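Local coordinates for protein OBCA, Oxalate Biosynthetic Component A (Burkholderia glumae, PDB 4NNB) that pairs an N-terminal domain with a TIM-barrel-clan enzyme domain and holds a magnesium ion and an oxaloacetate ion in this structure, at residues W140-Q145 against D482-G487; E211-M216 against K267-A272; A260-V265 against K297-V302; L478-A483 against T495-S500. All coordinates share one frame; numbering follows the deposited sequence.

In the fold
Contacts 2 and 3 meet on helix 255-268, their centres about 13 Å apart, and are joined by Ala272 CB against Val265 CG1 at 3.6 Å. Contact 2 also touches contact 4, since Glu211 OE2 lies 2.7 Å from Trp496 N, a probable hydrogen bond between helices 205-217 and 495-507. Contacts 4 and 1 have centres about 12 Å apart and share Asp482 and Ala483; contact 1 thus carries the hairpin after strand 479-481 to the N-terminal domain. The magnesium, held by His224, His226 and Glu475, and the oxaloacetate each lie about 13 Å from the side chain of Leu478 in contact 4.

Contact 1: residues W140-Q145 against D482-G487; sequences WIVSEQ and DARVPG
Asp482 begins the approach from 482-487: its OD2 lies 3.6 Å from Val142 CG1 while its carboxylate grips Arg484 side-on. OD1 takes Arg484 NE through its syn lone pair, and OD2 takes NH2 at 2.8 Å (N-H...O 167°), in the guanidinium plane; OD2 also meets Arg490 in a salt bridge. The backbone N of Arg484 bonds OD1 as well, closing an Asx turn. Two residues on, Arg484 reaches across. The bend at chi3 (-59°) folds its guanidinium back onto Asp482 and leaves NH1 for Glu144 OE1 at 3.0 Å, a salt bridge that meets the carboxylate from above its plane, the two planes 49° apart. Ser143 O sits over one guanidinium face, 3.7 Å above it, so the group is held at its edge by two acids and topped by a carbonyl. Val485 then adds apolar packing, CB to Val142 CG2 at 4.1 Å, with Leu148 of strand 148-149 and Val132 of helix 125-137 close by. The salt-bridge network Glu144-Arg484-Asp482 thus spans the join between strand 141-142, at the edge of a three-stranded antiparallel sheet, and a type I turn (Asp482 to Val485) in the connection of the 479-481/489-491 beta hairpin.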
loop_
_atom_site.group_PDB
_atom_site.type_symbol
_atom_site.label_atom_id
_atom_site.label_comp_id
_atom_site.label_asym_id
_atom_site.label_seq_id
_atom_site.Cartn_x
_atom_site.Cartn_y
_atom_site.Cartn_z
ATOM N N TRP A 140 12.667 -4.692 12.647
ATOM C CA TRP A 140 14.055 -5.148 12.509
ATOM C C TRP A 140 14.517 -4.710 11.134
ATOM O O TRP A 140 13.699 -4.550 10.228
ATOM C CB TRP A 140 14.157 -6.673 12.590
ATOM C CG TRP A 140 13.830 -7.292 13.920
ATOM C CD1 TRP A 140 12.699 -7.096 14.666
ATOM C CD2 TRP A 140 14.611 -8.274 14.628
ATOM N NE1 TRP A 140 12.742 -7.879 15.804
ATOM C CE2 TRP A 140 13.905 -8.606 15.802
ATOM C CE3 TRP A 140 15.845 -8.887 14.385
ATOM C CZ2 TRP A 140 14.397 -9.535 16.738
ATOM C CZ3 TRP A 140 16.332 -9.811 15.313
ATOM C CH2 TRP A 140 15.607 -10.124 16.471
ATOM N N ILE A 141 15.819 -4.522 10.959
ATOM C CA ILE A 141 16.328 -4.106 9.655
ATOM C C ILE A 141 17.409 -5.043 9.131
ATOM O O ILE A 141 18.013 -5.797 9.894
ATOM C CB ILE A 141 16.827 -2.635 9.669
ATOM C CG1 ILE A 141 17.885 -2.422 10.750
ATOM C CG2 ILE A 141 15.648 -1.680 9.917
ATOM C CD1 ILE A 141 19.308 -2.467 10.247
ATOM N N VAL A 142 17.631 -5.001 7.823
ATOM C CA VAL A 142 18.673 -5.809 7.200
ATOM C C VAL A 142 19.984 -5.023 7.174
ATOM O O VAL A 142 20.010 -3.876 6.728
ATOM C CB VAL A 142 18.289 -6.187 5.759
ATOM C CG1 VAL A 142 19.450 -6.865 5.053
ATOM C CG2 VAL A 142 17.039 -7.069 5.742
ATOM N N SER A 143 21.072 -5.620 7.657
ATOM C CA SER A 143 22.377 -4.940 7.611
ATOM C C SER A 143 23.074 -5.145 6.261
ATOM O O SER A 143 22.607 -5.923 5.426
ATOM C CB SER A 143 23.287 -5.447 8.730
ATOM O OG SER A 143 23.761 -6.750 8.426
ATOM N N GLU A 144 24.206 -4.476 6.046
ATOM C CA GLU A 144 24.941 -4.660 4.784
ATOM C C GLU A 144 25.451 -6.095 4.608
ATOM O O GLU A 144 25.674 -6.550 3.490
ATOM C CB GLU A 144 26.099 -3.663 4.643
ATOM C CG GLU A 144 26.818 -3.738 3.283
ATOM C CD GLU A 144 25.854 -3.795 2.087
ATOM O OE1 GLU A 144 24.895 -2.984 2.036
ATOM O OE2 GLU A 144 26.059 -4.658 1.198
ATOM N N GLN A 145 25.619 -6.812 5.714
ATOM C CA GLN A 145 26.077 -8.195 5.633
ATOM C C GLN A 145 24.898 -9.142 5.453
ATOM O O GLN A 145 25.080 -10.352 5.304
ATOM C CB GLN A 145 26.901 -8.579 6.872
ATOM C CG GLN A 145 28.231 -7.823 7.004
ATOM C CD GLN A 145 28.054 -6.360 7.392
ATOM O OE1 GLN A 145 27.133 -6.006 8.137
ATOM N NE2 GLN A 145 28.934 -5.499 6.878
ATOM N N ASP A 482 15.648 -7.316 -1.807
ATOM C CA ASP A 482 16.920 -7.032 -1.149
ATOM C C ASP A 482 17.775 -8.285 -1.262
ATOM O O ASP A 482 17.605 -9.220 -0.487
ATOM C CB ASP A 482 16.704 -6.668 0.327
ATOM C CG ASP A 482 17.979 -6.169 1.008
ATOM O OD1 ASP A 482 19.091 -6.438 0.500
ATOM O OD2 ASP A 482 17.872 -5.510 2.066
ATOM N N ALA A 483 18.685 -8.297 -2.237
ATOM C CA ALA A 483 19.508 -9.476 -2.525
ATOM C C ALA A 483 20.438 -9.875 -1.369
ATOM O O ALA A 483 20.922 -11.006 -1.320
ATOM C CB ALA A 483 20.307 -9.263 -3.814
ATOM N N ARG A 484 20.677 -8.953 -0.439
ATOM C CA ARG A 484 21.566 -9.218 0.691
ATOM C C ARG A 484 21.009 -10.262 1.652
ATOM O O ARG A 484 21.769 -10.986 2.309
ATOM C CB ARG A 484 21.846 -7.925 1.457
ATOM C CG ARG A 484 22.453 -6.814 0.612
ATOM C CD ARG A 484 22.534 -5.511 1.388
ATOM N NE ARG A 484 21.218 -5.061 1.856
ATOM C CZ ARG A 484 21.005 -3.932 2.529
ATOM N NH1 ARG A 484 22.011 -3.118 2.805
ATOM N NH2 ARG A 484 19.781 -3.616 2.930
ATOM N N VAL A 485 19.684 -10.332 1.752
ATOM C CA VAL A 485 19.056 -11.157 2.786
ATOM C C VAL A 485 18.530 -12.456 2.186
ATOM O O VAL A 485 18.007 -12.457 1.066
ATOM C CB VAL A 485 17.942 -10.367 3.549
ATOM C CG1 VAL A 485 16.668 -10.238 2.703
ATOM C CG2 VAL A 485 17.639 -11.008 4.900
ATOM N N PRO A 486 18.723 -13.583 2.898
ATOM C CA PRO A 486 18.150 -14.834 2.389
ATOM C C PRO A 486 16.646 -14.694 2.197
ATOM O O PRO A 486 15.978 -14.020 2.997
ATOM C CB PRO A 486 18.459 -15.840 3.504
ATOM C CG PRO A 486 19.744 -15.330 4.099
ATOM C CD PRO A 486 19.634 -13.810 4.038
ATOM N N GLY A 487 16.125 -15.309 1.142
ATOM C CA GLY A 487 14.730 -15.131 0.771
ATOM C C GLY A 487 14.526 -13.957 -0.179
ATOM O O GLY A 487 13.570 -13.933 -0.952
#

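Contact 2: residues E211-M216 against K267-A272; sequences ETIRSM and KREPAA
Ile213 and Arg268 meet at about a right angle, with the isoleucine methyl CD1 over one face of the guanidinium, 3.0 Å above its plane and offset toward the rim. The nearest atom pair is CD1 to Arg268 NH1, at 3.3 Å, and the arginine chain wraps past the same methyl, with Arg268 CD 3.4 Å from Ile213 CD1. The branch methyl CG2 covers the other arm of the group, 3.8 Å from Arg268 NH2. A bend at chi3 (54°) turns the guanidinium so that one face is presented to the isoleucine methyl, while NH1 is held by a salt bridge to Glu210.

Sulfur and methyl packing makes the second patch. Met216 SD rests 3.4 Å from Ala272 CB, and the bend at chi3 (67°) brings CE to 3.7 Å from Ala272 CA. Met216 and Glu269 lie alongside one another, pointing opposite ways, with Met216 CE 3.9 Å from Glu269 OE1; the acid is committed elsewhere, OE2 forming a salt bridge with Arg217.

No hydrogen bond crosses between the two segments. The type I turn from Glu269 to Ala272, closed by Ala272 N to Glu269 O, leads from helix 255-268 into strand 273-276. It packs against helix 205-217, whose Met216 and Thr212 also touch Val223 of the neighbouring barrel strand 222-229.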
loop_
_atom_site.group_PDB
_atom_site.type_symbol
_atom_site.label_atom_id
_atom_site.label_comp_id
_atom_site.label_asym_id
_atom_site.label_seq_id
_atom_site.Cartn_x
_atom_site.Cartn_y
_atom_site.Cartn_z
ATOM N N GLU A 211 7.034 11.892 4.554
ATOM C CA GLU A 211 7.183 10.842 3.539
ATOM C C GLU A 211 7.018 11.388 2.127
ATOM O O GLU A 211 7.743 10.986 1.207
ATOM C CB GLU A 211 6.213 9.671 3.800
ATOM C CG GLU A 211 6.330 8.543 2.793
ATOM C CD GLU A 211 7.694 7.840 2.847
ATOM O OE1 GLU A 211 8.192 7.572 3.961
ATOM O OE2 GLU A 211 8.261 7.554 1.776
ATOM N N THR A 212 6.075 12.316 1.954
ATOM C CA THR A 212 5.882 12.980 0.666
ATOM C C THR A 212 7.174 13.663 0.206
ATOM O O THR A 212 7.617 13.499 -0.934
ATOM C CB THR A 212 4.743 14.043 0.751
ATOM O OG1 THR A 212 3.502 13.376 1.028
ATOM C CG2 THR A 212 4.613 14.813 -0.548
ATOM N N ILE A 213 7.763 14.448 1.093
ATOM C CA ILE A 213 9.007 15.145 0.777
ATOM C C ILE A 213 10.167 14.182 0.509
ATOM O O ILE A 213 10.885 14.337 -0.483
ATOM C CB ILE A 213 9.353 16.139 1.883
ATOM C CG1 ILE A 213 8.379 17.313 1.802
ATOM C CG2 ILE A 213 10.792 16.652 1.717
ATOM C CD1 ILE A 213 8.130 17.946 3.110
ATOM N N ARG A 214 10.336 13.180 1.366
ATOM C CA ARG A 214 11.360 12.167 1.114
ATOM C C ARG A 214 11.145 11.437 -0.204
ATOM O O ARG A 214 12.100 11.187 -0.933
ATOM C CB ARG A 214 11.437 11.156 2.260
ATOM C CG ARG A 214 11.851 11.773 3.581
ATOM C CD ARG A 214 12.726 10.813 4.339
ATOM N NE ARG A 214 13.838 10.350 3.512
ATOM C CZ ARG A 214 14.623 9.329 3.827
ATOM N NH1 ARG A 214 15.601 8.968 3.012
ATOM N NH2 ARG A 214 14.423 8.662 4.954
ATOM N N SER A 215 9.898 11.085 -0.509
ATOM C CA SER A 215 9.602 10.405 -1.770
ATOM C C SER A 215 9.949 11.256 -2.989
ATOM O O SER A 215 10.514 10.755 -3.976
ATOM C CB SER A 215 8.128 9.972 -1.823
ATOM O OG SER A 215 7.924 8.860 -0.969
ATOM N N MET A 216 9.605 12.536 -2.933
ATOM C CA MET A 216 9.957 13.456 -4.012
ATOM C C MET A 216 11.475 13.573 -4.162
ATOM O O MET A 216 12.002 13.609 -5.275
ATOM C CB MET A 216 9.399 14.844 -3.732
ATOM C CG MET A 216 7.938 15.028 -4.080
ATOM S SD MET A 216 7.585 16.742 -3.718
ATOM C CE MET A 216 8.575 17.553 -4.958
ATOM N N LYS A 267 5.524 24.306 1.693
ATOM C CA LYS A 267 6.544 25.158 2.302
ATOM C C LYS A 267 7.946 24.596 2.045
ATOM O O LYS A 267 8.901 25.344 1.849
ATOM C CB LYS A 267 6.301 25.326 3.802
ATOM C CG LYS A 267 7.347 26.214 4.481
ATOM C CD LYS A 267 6.867 26.744 5.821
ATOM C CE LYS A 267 7.889 27.712 6.422
ATOM N NZ LYS A 267 7.312 28.499 7.550
ATOM N N ARG A 268 8.059 23.273 2.014
ATOM C CA ARG A 268 9.363 22.649 1.855
ATOM C C ARG A 268 9.676 22.338 0.397
ATOM O O ARG A 268 10.811 22.511 -0.054
ATOM C CB ARG A 268 9.462 21.401 2.742
ATOM C CG ARG A 268 9.233 21.724 4.217
ATOM C CD ARG A 268 9.260 20.483 5.100
ATOM N NE ARG A 268 10.484 19.691 4.930
ATOM C CZ ARG A 268 10.658 18.449 5.387
ATOM N NH1 ARG A 268 9.693 17.829 6.049
ATOM N NH2 ARG A 268 11.805 17.819 5.179
ATOM N N GLU A 269 8.667 21.894 -0.344
ATOM C CA GLU A 269 8.832 21.634 -1.765
ATOM C C GLU A 269 7.671 22.256 -2.525
ATOM O O GLU A 269 6.645 21.601 -2.736
ATOM C CB GLU A 269 8.872 20.128 -2.034
ATOM C CG GLU A 269 10.140 19.424 -1.562
ATOM C CD GLU A 269 11.326 19.649 -2.490
ATOM O OE1 GLU A 269 11.130 20.152 -3.620
ATOM O OE2 GLU A 269 12.454 19.298 -2.093
ATOM N N PRO A 270 7.821 23.522 -2.939
ATOM C CA PRO A 270 6.718 24.210 -3.629
ATOM C C PRO A 270 6.412 23.638 -5.007
ATOM O O PRO A 270 5.351 23.931 -5.564
ATOM C CB PRO A 270 7.220 25.655 -3.757
ATOM C CG PRO A 270 8.702 25.592 -3.529
ATOM C CD PRO A 270 8.929 24.437 -2.601
ATOM N N ALA A 271 7.323 22.837 -5.552
ATOM C CA ALA A 271 7.089 22.197 -6.847
ATOM C C ALA A 271 6.223 20.942 -6.735
ATOM O O ALA A 271 5.829 20.379 -7.756
ATOM C CB ALA A 271 8.404 21.827 -7.494
ATOM N N ALA A 272 5.984 20.482 -5.510
ATOM C CA ALA A 272 5.289 19.209 -5.298
ATOM C C ALA A 272 3.986 19.170 -6.065
ATOM O O ALA A 272 3.187 20.117 -6.013
ATOM C CB ALA A 272 5.024 18.981 -3.837
#

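Contact 3: residues A260-V265 against K297-V302; sequences AIVPMV and KFYDDV
Val262 and Tyr299 are brought together by their first torsions. The CB of Val262 points toward 297-302, and chi1 of 173°, with CG1 anti to the backbone N and CG2 anti to the carbonyl carbon, places both methyls over the tyrosine ring; Tyr299, with chi1 -75°, has CG anti to its carbonyl carbon, and its ring lies broadside to them. CG2 stands over one ring face in a CH-pi contact, 4.0 Å from the centroid and 16° off the ring normal, somewhat displaced toward the rim, where CZ is 3.9 Å away. CG1 covers the opposite end of the same face, near Tyr299 CG. No hydrogen bond joins the two segments. The other face carries Lys297 CE, so the ring is sandwiched between two aliphatic groups, while its hydroxyl makes a hydrogen bond with His295 O. The lysine ammonium reaches Asp259 of the helix in a salt bridge.

In the fold, a helix that precedes barrel strand 273-276 is here packed against the loop leading into the next parallel strand, 308-311. Helix 255-268 is kinked at Pro263, whose N cannot donate a bond to the preceding turn.

Val302 supplies the second apolar group. Its CG2 approaches Pro263 CA at 3.7 Å and Val262 CG1 at 4.0 Å, filling the angle between proline and valine. The backbones draw together here as well, Pro263 and Val302 having CA atoms 5.9 Å apart. Toward solvent, Asp301 lays its CB 3.9 Å from Pro263 CB, the two side chains running obliquely to each other, and its OD2 sits near the proline CG.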
loop_
_atom_site.group_PDB
_atom_site.type_symbol
_atom_site.label_atom_id
_atom_site.label_comp_id
_atom_site.label_asym_id
_atom_site.label_seq_id
_atom_site.Cartn_x
_atom_site.Cartn_y
_atom_site.Cartn_z
ATOM N N ALA A 260 -3.662 20.887 6.720
ATOM C CA ALA A 260 -2.311 20.867 7.275
ATOM C C ALA A 260 -1.300 20.389 6.229
ATOM O O ALA A 260 -0.278 21.045 5.992
ATOM C CB ALA A 260 -2.264 19.986 8.517
ATOM N N ILE A 261 -1.598 19.263 5.581
ATOM C CA ILE A 261 -0.652 18.650 4.642
ATOM C C ILE A 261 -0.285 19.534 3.454
ATOM O O ILE A 261 0.898 19.689 3.140
ATOM C CB ILE A 261 -1.146 17.265 4.139
ATOM C CG1 ILE A 261 -1.206 16.281 5.305
ATOM C CG2 ILE A 261 -0.248 16.734 3.036
ATOM C CD1 ILE A 261 -2.162 15.101 5.100
ATOM N N VAL A 262 -1.284 20.100 2.783
ATOM C CA VAL A 262 -1.014 20.874 1.577
ATOM C C VAL A 262 0.012 22.005 1.797
ATOM O O VAL A 262 1.018 22.052 1.088
ATOM C CB VAL A 262 -2.307 21.377 0.878
ATOM C CG1 VAL A 262 -1.961 22.319 -0.255
ATOM C CG2 VAL A 262 -3.134 20.176 0.367
ATOM N N PRO A 263 -0.212 22.892 2.787
ATOM C CA PRO A 263 0.812 23.935 2.960
ATOM C C PRO A 263 2.111 23.431 3.612
ATOM O O PRO A 263 3.163 24.019 3.354
ATOM C CB PRO A 263 0.124 24.952 3.876
ATOM C CG PRO A 263 -0.850 24.148 4.654
ATOM C CD PRO A 263 -1.361 23.104 3.686
ATOM N N MET A 264 2.060 22.377 4.423
ATOM C CA MET A 264 3.295 21.880 5.034
ATOM C C MET A 264 4.219 21.313 3.961
ATOM O O MET A 264 5.424 21.579 3.958
ATOM C CB MET A 264 3.019 20.873 6.159
ATOM C CG MET A 264 2.417 21.527 7.406
ATOM S SD MET A 264 2.233 20.421 8.819
ATOM C CE MET A 264 1.599 18.979 8.020
ATOM N N VAL A 265 3.646 20.574 3.018
ATOM C CA VAL A 265 4.420 20.069 1.884
ATOM C C VAL A 265 4.963 21.212 1.039
ATOM O O VAL A 265 6.158 21.258 0.724
ATOM C CB VAL A 265 3.572 19.117 0.991
ATOM C CG1 VAL A 265 4.277 18.833 -0.323
ATOM C CG2 VAL A 265 3.315 17.826 1.723
ATOM N N LYS A 297 -10.348 22.246 -2.967
ATOM C CA LYS A 297 -10.612 23.681 -2.973
ATOM C C LYS A 297 -9.345 24.442 -3.321
ATOM O O LYS A 297 -8.255 23.868 -3.336
ATOM C CB LYS A 297 -11.061 24.094 -1.582
ATOM C CG LYS A 297 -10.012 23.784 -0.521
ATOM C CD LYS A 297 -10.430 24.289 0.838
ATOM C CE LYS A 297 -9.310 24.116 1.851
ATOM N NZ LYS A 297 -9.837 24.114 3.252
ATOM N N PHE A 298 -9.486 25.736 -3.604
ATOM C CA PHE A 298 -8.341 26.636 -3.645
ATOM C C PHE A 298 -7.780 26.761 -2.228
ATOM O O PHE A 298 -8.488 27.163 -1.310
ATOM C CB PHE A 298 -8.773 28.008 -4.176
ATOM C CG PHE A 298 -7.634 28.958 -4.417
ATOM C CD1 PHE A 298 -7.215 29.828 -3.423
ATOM C CD2 PHE A 298 -6.993 28.991 -5.645
ATOM C CE1 PHE A 298 -6.156 30.714 -3.646
ATOM C CE2 PHE A 298 -5.940 29.871 -5.876
ATOM C CZ PHE A 298 -5.524 30.731 -4.876
ATOM N N TYR A 299 -6.518 26.383 -2.039
ATOM C CA TYR A 299 -5.874 26.529 -0.737
ATOM C C TYR A 299 -5.179 27.891 -0.657
ATOM O O TYR A 299 -4.150 28.090 -1.294
ATOM C CB TYR A 299 -4.864 25.387 -0.491
ATOM C CG TYR A 299 -5.523 24.060 -0.161
ATOM C CD1 TYR A 299 -5.625 23.613 1.149
ATOM C CD2 TYR A 299 -6.067 23.272 -1.166
ATOM C CE1 TYR A 299 -6.253 22.404 1.444
ATOM C CE2 TYR A 299 -6.684 22.061 -0.882
ATOM C CZ TYR A 299 -6.783 21.640 0.418
ATOM O OH TYR A 299 -7.405 20.431 0.685
ATOM N N ASP A 300 -5.744 28.826 0.109
ATOM C CA ASP A 300 -5.188 30.185 0.193
ATOM C C ASP A 300 -3.713 30.230 0.618
ATOM O O ASP A 300 -2.959 31.090 0.162
ATOM C CB ASP A 300 -5.993 31.058 1.164
ATOM C CG ASP A 300 -7.400 31.340 0.683
ATOM O OD1 ASP A 300 -8.297 31.443 1.548
ATOM O OD2 ASP A 300 -7.613 31.465 -0.543
ATOM N N ASP A 301 -3.303 29.317 1.495
ATOM C CA ASP A 301 -1.935 29.334 2.011
ATOM C C ASP A 301 -0.929 29.008 0.934
ATOM O O ASP A 301 0.262 29.217 1.097
ATOM C CB ASP A 301 -1.776 28.306 3.118
ATOM C CG ASP A 301 -2.627 28.611 4.308
ATOM O OD1 ASP A 301 -3.083 29.769 4.412
ATOM O OD2 ASP A 301 -2.831 27.688 5.131
ATOM N N VAL A 302 -1.427 28.497 -0.178
ATOM C CA VAL A 302 -0.589 27.869 -1.169
ATOM C C VAL A 302 -0.829 28.506 -2.540
ATOM O O VAL A 302 -0.013 28.390 -3.459
ATOM C CB VAL A 302 -0.867 26.356 -1.085
ATOM C CG1 VAL A 302 -1.112 25.709 -2.419
ATOM C CG2 VAL A 302 0.211 25.702 -0.275
#

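Contact 4: residues L478-A483 against T495-S500; sequences LTVNDA and TWEQVS
Gln498 and Val480 carry most of this contact, in which helix 495-507 packs alongside strand 479-481 of the two-stranded antiparallel hairpin 479-481/489-491. The axes of strand 479-481 and helix segment 495-500 are 9.0 Å apart and run at 33°, so the helix follows roughly the same direction as the strand. Gln498 is extended beyond CG, with CG anti to its carbonyl carbon (chi1 -60°), which carries the amide along the helix flank to the strand backbone. Its CG packs 3.6 Å from Val480 CG1, the closest approach of one side chain to another. Val480 also faces the acid of Glu497: CG2 is 3.9 Å from Glu497 OE2, the two side chains crossing at about a right angle. That carboxylate is fixed from outside the contact, OE2 accepting from the Arg493 backbone N and OE1 pairing with Arg490 NH2 of the partner strand, so both oxygens have polar partners although OE2 also borders the Val480 methyl. The amide of Gln498 is likewise shared, for its NE2 also gives a hydrogen bond to Gly477 O. The other bond from Gln498 NE2 goes to Thr479 O at 3.1 Å, nearly in the amide plane but reaching the carbonyl from above its plane, 46° out of it.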
loop_
_atom_site.group_PDB
_atom_site.type_symbol
_atom_site.label_atom_id
_atom_site.label_comp_id
_atom_site.label_asym_id
_atom_site.label_seq_id
_atom_site.Cartn_x
_atom_site.Cartn_y
_atom_site.Cartn_z
ATOM N N LEU A 478 3.984 -3.407 0.303
ATOM C CA LEU A 478 4.737 -3.036 1.506
ATOM C C LEU A 478 6.204 -3.470 1.461
ATOM O O LEU A 478 6.972 -3.177 2.385
ATOM C CB LEU A 478 4.065 -3.629 2.744
ATOM C CG LEU A 478 2.630 -3.142 2.992
ATOM C CD1 LEU A 478 2.024 -3.786 4.254
ATOM C CD2 LEU A 478 2.616 -1.615 3.080
ATOM N N THR A 479 6.592 -4.154 0.386
ATOM C CA THR A 479 7.908 -4.793 0.319
ATOM C C THR A 479 8.885 -4.202 -0.703
ATOM O O THR A 479 8.507 -3.454 -1.613
ATOM C CB THR A 479 7.764 -6.310 0.040
ATOM O OG1 THR A 479 7.074 -6.508 -1.197
ATOM C CG2 THR A 479 6.980 -6.992 1.155
ATOM N N VAL A 480 10.161 -4.534 -0.526
ATOM C CA VAL A 480 11.171 -4.307 -1.551
ATOM C C VAL A 480 11.968 -5.600 -1.724
ATOM O O VAL A 480 12.000 -6.454 -0.823
ATOM C CB VAL A 480 12.159 -3.173 -1.192
ATOM C CG1 VAL A 480 11.481 -1.813 -1.210
ATOM C CG2 VAL A 480 12.830 -3.451 0.166
ATOM N N ASN A 481 12.594 -5.756 -2.882
ATOM C CA ASN A 481 13.615 -6.784 -3.034
ATOM C C ASN A 481 14.892 -6.346 -2.321
ATOM O O ASN A 481 15.183 -5.152 -2.237
ATOM C CB ASN A 481 13.903 -7.051 -4.514
ATOM C CG ASN A 481 12.749 -7.742 -5.209
ATOM O OD1 ASN A 481 12.091 -8.600 -4.628
ATOM N ND2 ASN A 481 12.491 -7.368 -6.447
ATOM N N ASP A 482 15.648 -7.316 -1.807
ATOM C CA ASP A 482 16.920 -7.032 -1.149
ATOM C C ASP A 482 17.775 -8.285 -1.262
ATOM O O ASP A 482 17.605 -9.220 -0.487
ATOM C CB ASP A 482 16.704 -6.668 0.327
ATOM C CG ASP A 482 17.979 -6.169 1.008
ATOM O OD1 ASP A 482 19.091 -6.438 0.500
ATOM O OD2 ASP A 482 17.872 -5.510 2.066
ATOM N N ALA A 483 18.685 -8.297 -2.237
ATOM C CA ALA A 483 19.508 -9.476 -2.525
ATOM C C ALA A 483 20.438 -9.875 -1.369
ATOM O O ALA A 483 20.922 -11.006 -1.320
ATOM C CB ALA A 483 20.307 -9.263 -3.814
ATOM N N THR A 495 7.953 4.441 1.388
ATOM C CA THR A 495 7.671 4.651 -0.025
ATOM C C THR A 495 8.899 5.237 -0.721
ATOM O O THR A 495 9.218 4.855 -1.842
ATOM C CB THR A 495 6.425 5.557 -0.226
ATOM O OG1 THR A 495 5.253 4.838 0.210
ATOM C CG2 THR A 495 6.266 5.929 -1.680
ATOM N N TRP A 496 9.608 6.140 -0.050
ATOM C CA TRP A 496 10.812 6.722 -0.650
ATOM C C TRP A 496 11.812 5.635 -1.088
ATOM O O TRP A 496 12.498 5.784 -2.101
ATOM C CB TRP A 496 11.482 7.703 0.316
ATOM C CG TRP A 496 12.027 7.033 1.537
ATOM C CD1 TRP A 496 11.408 6.904 2.751
ATOM C CD2 TRP A 496 13.304 6.388 1.663
ATOM N NE1 TRP A 496 12.222 6.212 3.620
ATOM C CE2 TRP A 496 13.390 5.889 2.978
ATOM C CE3 TRP A 496 14.377 6.182 0.790
ATOM C CZ2 TRP A 496 14.510 5.188 3.438
ATOM C CZ3 TRP A 496 15.490 5.485 1.250
ATOM C CH2 TRP A 496 15.547 5.002 2.558
ATOM N N GLU A 497 11.885 4.540 -0.340
ATOM C CA GLU A 497 12.828 3.483 -0.701
ATOM C C GLU A 497 12.386 2.785 -1.984
ATOM O O GLU A 497 13.207 2.509 -2.866
ATOM C CB GLU A 497 13.031 2.477 0.440
ATOM C CG GLU A 497 14.073 1.416 0.085
ATOM C CD GLU A 497 14.422 0.523 1.246
ATOM O OE1 GLU A 497 15.624 0.338 1.499
ATOM O OE2 GLU A 497 13.494 -0.009 1.902
ATOM N N GLN A 498 11.084 2.531 -2.097
ATOM C CA GLN A 498 10.525 1.944 -3.312
ATOM C C GLN A 498 10.716 2.857 -4.511
ATOM O O GLN A 498 11.003 2.385 -5.612
ATOM C CB GLN A 498 9.046 1.589 -3.097
ATOM C CG GLN A 498 8.871 0.575 -1.951
ATOM C CD GLN A 498 7.435 0.452 -1.464
ATOM O OE1 GLN A 498 6.686 1.436 -1.428
ATOM N NE2 GLN A 498 7.042 -0.762 -1.092
ATOM N N VAL A 499 10.581 4.162 -4.286
ATOM C CA VAL A 499 10.850 5.156 -5.318
ATOM C C VAL A 499 12.317 5.102 -5.799
ATOM O O VAL A 499 12.569 5.099 -7.008
ATOM C CB VAL A 499 10.498 6.579 -4.828
ATOM C CG1 VAL A 499 10.938 7.626 -5.839
ATOM C CG2 VAL A 499 8.983 6.703 -4.559
ATOM N N SER A 500 13.266 5.061 -4.858
ATOM C CA SER A 500 14.700 5.028 -5.193
ATOM C C SER A 500 15.028 3.819 -6.038
ATOM O O SER A 500 15.754 3.925 -7.021
ATOM C CB SER A 500 15.575 4.999 -3.930
ATOM O OG SER A 500 15.344 6.132 -3.123
#